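Local coordinates for protein type-2Ba cytolytic delta-endotoxin (Bacillus thuringiensis serovar israelensis, PDB 2RCI) that probably kills the larvae of dipteran insects by making pores in the epithelial cell membrane of their midgut, at residues M77-R86 with W99-F110. Residues are numbered along the deposited sequence; the frame is centred on the assembly and turned at random. Where two conformers were deposited one is given.
Sequences MISQIKEIIR and WNSVVSAITNTF
V103 O takes two donors, T107 N and T107 OG1, from opposite faces of its carbonyl plane; the OG1 bond is 2.8 Å. This fixes the hydroxyl of T107, on which I78 CD1 rests. I78 is a knob in the hole formed by V103, I106, T107 and F110. I106 returns the packing as a knob among I78, I81, K82 and I85, and its CD1 lies 3.5 Å from I85 CD1.

At one end, M77 extends CG anti to its backbone N (chi1 180°) and bends at chi3. This sets CE over one face of F110, 3.6 Å from the ring centroid, in a CH-pi contact. M77 SD, 4.3 Å from that centroid, adds a Met-aromatic contact. I81 CD1 meets the ring edge at CZ, and T109 CG2 covers the opposite face.

At the other end, the R86 guanidinium stacks on W99, centres 4.5 Å apart and planes at 24°, a cation-pi contact. E83 steadies it with a side-on salt bridge to NE and NH2. W99 NE1 is held by I93 O. The aliphatic chain of K82 runs past V103 and W99.

The axes of segments 77-86 and 99-110 make an angle of 132°, nearer antiparallel than parallel. They form one helical layer of this alpha/beta toxin. I85 and M77 pack against strand 177-192, F110 and A105 against strand 132-142, and T109 against strand 150-162.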
loop_
_atom_site.group_PDB
_atom_site.type_symbol
_atom_site.label_atom_id
_atom_site.label_comp_id
_atom_site.label_asym_id
_atom_site.label_seq_id
_atom_site.Cartn_x
_atom_site.Cartn_y
_atom_site.Cartn_z
ATOM N N MET A 77 -3.378 9.753 -11.550
ATOM C CA MET A 77 -3.162 9.547 -10.116
ATOM C C MET A 77 -2.330 8.295 -9.836
ATOM O O MET A 77 -1.390 8.326 -9.030
ATOM C CB MET A 77 -4.491 9.449 -9.370
ATOM C CG MET A 77 -4.297 9.231 -7.882
ATOM S SD MET A 77 -5.803 9.537 -6.952
ATOM C CE MET A 77 -7.003 8.474 -7.762
ATOM N N ILE A 78 -2.681 7.205 -10.514
ATOM C CA ILE A 78 -1.969 5.919 -10.385
ATOM C C ILE A 78 -0.498 6.082 -10.772
ATOM O O ILE A 78 0.383 5.559 -10.073
ATOM C CB ILE A 78 -2.679 4.812 -11.228
ATOM C CG1 ILE A 78 -4.017 4.422 -10.565
ATOM C CG2 ILE A 78 -1.765 3.569 -11.399
ATOM C CD1 ILE A 78 -4.957 3.604 -11.494
ATOM N N SER A 79 -0.244 6.770 -11.890
ATOM C CA SER A 79 1.138 7.052 -12.350
ATOM C C SER A 79 1.936 7.858 -11.316
ATOM O O SER A 79 3.110 7.548 -11.051
ATOM C CB SER A 79 1.136 7.794 -13.679
ATOM O OG SER A 79 0.508 7.006 -14.678
ATOM N N GLN A 80 1.300 8.903 -10.773
ATOM C CA GLN A 80 1.904 9.687 -9.699
ATOM C C GLN A 80 2.258 8.830 -8.490
ATOM O O GLN A 80 3.372 8.935 -7.968
ATOM C CB GLN A 80 1.019 10.881 -9.294
ATOM C CG GLN A 80 1.092 12.004 -10.330
ATOM C CD GLN A 80 0.303 13.268 -9.949
ATOM O OE1 GLN A 80 -0.106 14.034 -10.827
ATOM N NE2 GLN A 80 0.101 13.488 -8.665
ATOM N N ILE A 81 1.342 7.959 -8.080
ATOM C CA ILE A 81 1.589 7.128 -6.872
ATOM C C ILE A 81 2.683 6.083 -7.144
ATOM O O ILE A 81 3.493 5.806 -6.274
ATOM C CB ILE A 81 0.275 6.537 -6.343
ATOM C CG1 ILE A 81 -0.542 7.687 -5.724
ATOM C CG2 ILE A 81 0.514 5.393 -5.345
ATOM C CD1 ILE A 81 -1.991 7.371 -5.439
ATOM N N LYS A 82 2.744 5.555 -8.373
ATOM C CA LYS A 82 3.859 4.673 -8.751
ATOM C C LYS A 82 5.206 5.376 -8.540
ATOM O O LYS A 82 6.151 4.798 -8.011
ATOM C CB LYS A 82 3.747 4.239 -10.217
ATOM C CG LYS A 82 4.842 3.246 -10.674
ATOM C CD LYS A 82 4.906 3.127 -12.187
ATOM C CE LYS A 82 5.888 1.968 -12.595
ATOM N NZ LYS A 82 6.062 1.894 -14.078
ATOM N N GLU A 83 5.286 6.636 -8.943
ATOM C CA GLU A 83 6.531 7.377 -8.787
ATOM C C GLU A 83 6.840 7.624 -7.309
ATOM O O GLU A 83 8.001 7.576 -6.901
ATOM C CB GLU A 83 6.513 8.691 -9.582
ATOM C CG GLU A 83 6.557 8.461 -11.124
ATOM C CD GLU A 83 7.616 7.427 -11.568
ATOM O OE1 GLU A 83 8.804 7.600 -11.231
ATOM O OE2 GLU A 83 7.258 6.432 -12.229
ATOM N N ILE A 84 5.797 7.849 -6.515
ATOM C CA ILE A 84 6.014 8.050 -5.073
ATOM C C ILE A 84 6.564 6.748 -4.451
ATOM O O ILE A 84 7.535 6.780 -3.681
ATOM C CB ILE A 84 4.744 8.502 -4.350
ATOM C CG1 ILE A 84 4.362 9.907 -4.807
ATOM C CG2 ILE A 84 4.959 8.531 -2.812
ATOM C CD1 ILE A 84 2.944 10.326 -4.381
ATOM N N ILE A 85 5.962 5.620 -4.824
ATOM C CA ILE A 85 6.436 4.311 -4.361
ATOM C C ILE A 85 7.892 4.064 -4.770
ATOM O O ILE A 85 8.698 3.596 -3.956
ATOM C CB ILE A 85 5.485 3.171 -4.779
ATOM C CG1 ILE A 85 4.122 3.352 -4.053
ATOM C CG2 ILE A 85 6.132 1.787 -4.477
ATOM C CD1 ILE A 85 3.035 2.441 -4.536
ATOM N N ARG A 86 8.238 4.375 -6.025
ATOM C CA ARG A 86 9.646 4.341 -6.459
ATOM C C ARG A 86 10.576 5.085 -5.457
ATOM O O ARG A 86 11.610 4.544 -5.023
ATOM C CB ARG A 86 9.804 4.908 -7.873
ATOM C CG ARG A 86 11.201 4.612 -8.517
ATOM C CD ARG A 86 11.293 5.158 -9.928
ATOM N NE ARG A 86 10.100 4.925 -10.745
ATOM C CZ ARG A 86 9.917 3.876 -11.546
ATOM N NH1 ARG A 86 10.847 2.925 -11.641
ATOM N NH2 ARG A 86 8.792 3.771 -12.242
ATOM N N TRP A 99 7.375 -4.224 -10.960
ATOM C CA TRP A 99 6.639 -2.966 -11.144
ATOM C C TRP A 99 5.188 -3.211 -11.654
ATOM O O TRP A 99 4.284 -2.438 -11.326
ATOM C CB TRP A 99 7.446 -1.960 -11.951
ATOM C CG TRP A 99 8.489 -1.351 -11.101
ATOM C CD1 TRP A 99 9.839 -1.606 -11.108
ATOM C CD2 TRP A 99 8.252 -0.421 -10.050
ATOM N NE1 TRP A 99 10.461 -0.847 -10.124
ATOM C CE2 TRP A 99 9.497 -0.128 -9.452
ATOM C CE3 TRP A 99 7.085 0.200 -9.550
ATOM C CZ2 TRP A 99 9.624 0.765 -8.374
ATOM C CZ3 TRP A 99 7.206 1.071 -8.461
ATOM C CH2 TRP A 99 8.475 1.354 -7.893
ATOM N N ASN A 100 4.977 -4.287 -12.431
ATOM C CA ASN A 100 3.633 -4.726 -12.809
ATOM C C ASN A 100 2.757 -5.062 -11.587
ATOM O O ASN A 100 1.572 -4.654 -11.518
ATOM C CB ASN A 100 3.705 -5.938 -13.747
ATOM C CG ASN A 100 2.624 -5.926 -14.803
ATOM O OD1 ASN A 100 1.877 -6.888 -14.939
ATOM N ND2 ASN A 100 2.541 -4.843 -15.560
ATOM N N SER A 101 3.335 -5.819 -10.654
ATOM C CA SER A 101 2.701 -6.140 -9.372
ATOM C C SER A 101 2.320 -4.879 -8.624
ATOM O O SER A 101 1.185 -4.751 -8.114
ATOM C CB SER A 101 3.627 -7.012 -8.501
ATOM O OG SER A 101 3.652 -8.333 -9.008
ATOM N N VAL A 102 3.243 -3.927 -8.584
ATOM C CA VAL A 102 2.979 -2.662 -7.879
ATOM C C VAL A 102 1.819 -1.907 -8.544
ATOM O O VAL A 102 0.863 -1.492 -7.875
ATOM C CB VAL A 102 4.235 -1.751 -7.806
ATOM C CG1 VAL A 102 3.865 -0.420 -7.159
ATOM C CG2 VAL A 102 5.401 -2.422 -7.065
ATOM N N VAL A 103 1.893 -1.740 -9.862
ATOM C CA VAL A 103 0.894 -0.927 -10.579
ATOM C C VAL A 103 -0.490 -1.569 -10.533
ATOM O O VAL A 103 -1.497 -0.862 -10.397
ATOM C CB VAL A 103 1.359 -0.575 -12.015
ATOM C CG1 VAL A 103 0.207 0.056 -12.854
ATOM C CG2 VAL A 103 2.573 0.426 -11.924
ATOM N N SER A 104 -0.550 -2.906 -10.636
ATOM C CA SER A 104 -1.824 -3.621 -10.486
ATOM C C SER A 104 -2.428 -3.349 -9.104
ATOM O O SER A 104 -3.648 -3.114 -8.961
ATOM C CB SER A 104 -1.632 -5.132 -10.681
ATOM O OG SER A 104 -2.845 -5.821 -10.440
ATOM N N ALA A 105 -1.590 -3.426 -8.082
ATOM C CA ALA A 105 -2.039 -3.148 -6.695
ATOM C C ALA A 105 -2.523 -1.702 -6.527
ATOM O O ALA A 105 -3.570 -1.489 -5.905
ATOM C CB ALA A 105 -0.959 -3.491 -5.677
ATOM N N ILE A 106 -1.793 -0.722 -7.075
ATOM C CA ILE A 106 -2.256 0.685 -7.035
ATOM C C ILE A 106 -3.587 0.845 -7.806
ATOM O O ILE A 106 -4.506 1.518 -7.338
ATOM C CB ILE A 106 -1.213 1.689 -7.551
ATOM C CG1 ILE A 106 0.109 1.629 -6.767
ATOM C CG2 ILE A 106 -1.800 3.170 -7.563
ATOM C CD1 ILE A 106 1.243 2.369 -7.569
ATOM N N THR A 107 -3.699 0.207 -8.973
ATOM C CA THR A 107 -4.933 0.267 -9.769
ATOM C C THR A 107 -6.140 -0.285 -9.008
ATOM O O THR A 107 -7.223 0.318 -9.018
ATOM C CB THR A 107 -4.749 -0.462 -11.110
ATOM O OG1 THR A 107 -3.674 0.163 -11.796
ATOM C CG2 THR A 107 -6.035 -0.378 -11.969
ATOM N N ASN A 108 -5.945 -1.416 -8.324
ATOM C CA ASN A 108 -6.998 -1.997 -7.507
ATOM C C ASN A 108 -7.302 -1.242 -6.200
ATOM O O ASN A 108 -8.273 -1.567 -5.502
ATOM C CB ASN A 108 -6.680 -3.481 -7.255
ATOM C CG ASN A 108 -6.814 -4.300 -8.519
ATOM O OD1 ASN A 108 -7.612 -3.971 -9.370
ATOM N ND2 ASN A 108 -6.020 -5.365 -8.651
ATOM N N THR A 109 -6.540 -0.191 -5.922
ATOM C CA THR A 109 -6.795 0.667 -4.751
ATOM C C THR A 109 -7.952 1.632 -5.083
ATOM O O THR A 109 -8.696 2.040 -4.199
ATOM C CB THR A 109 -5.525 1.468 -4.398
ATOM O OG1 THR A 109 -4.490 0.567 -3.970
ATOM C CG2 THR A 109 -5.785 2.554 -3.294
ATOM N N PHE A 110 -8.101 1.939 -6.379
ATOM C CA PHE A 110 -9.031 2.981 -6.858
ATOM C C PHE A 110 -10.128 2.440 -7.774
ATOM O O PHE A 110 -11.174 3.103 -7.967
ATOM C CB PHE A 110 -8.262 4.082 -7.599
ATOM C CG PHE A 110 -7.265 4.783 -6.753
ATOM C CD1 PHE A 110 -7.692 5.620 -5.709
ATOM C CD2 PHE A 110 -5.889 4.569 -6.946
ATOM C CE1 PHE A 110 -6.783 6.296 -4.915
ATOM C CE2 PHE A 110 -4.929 5.241 -6.111
ATOM C CZ PHE A 110 -5.390 6.119 -5.108
#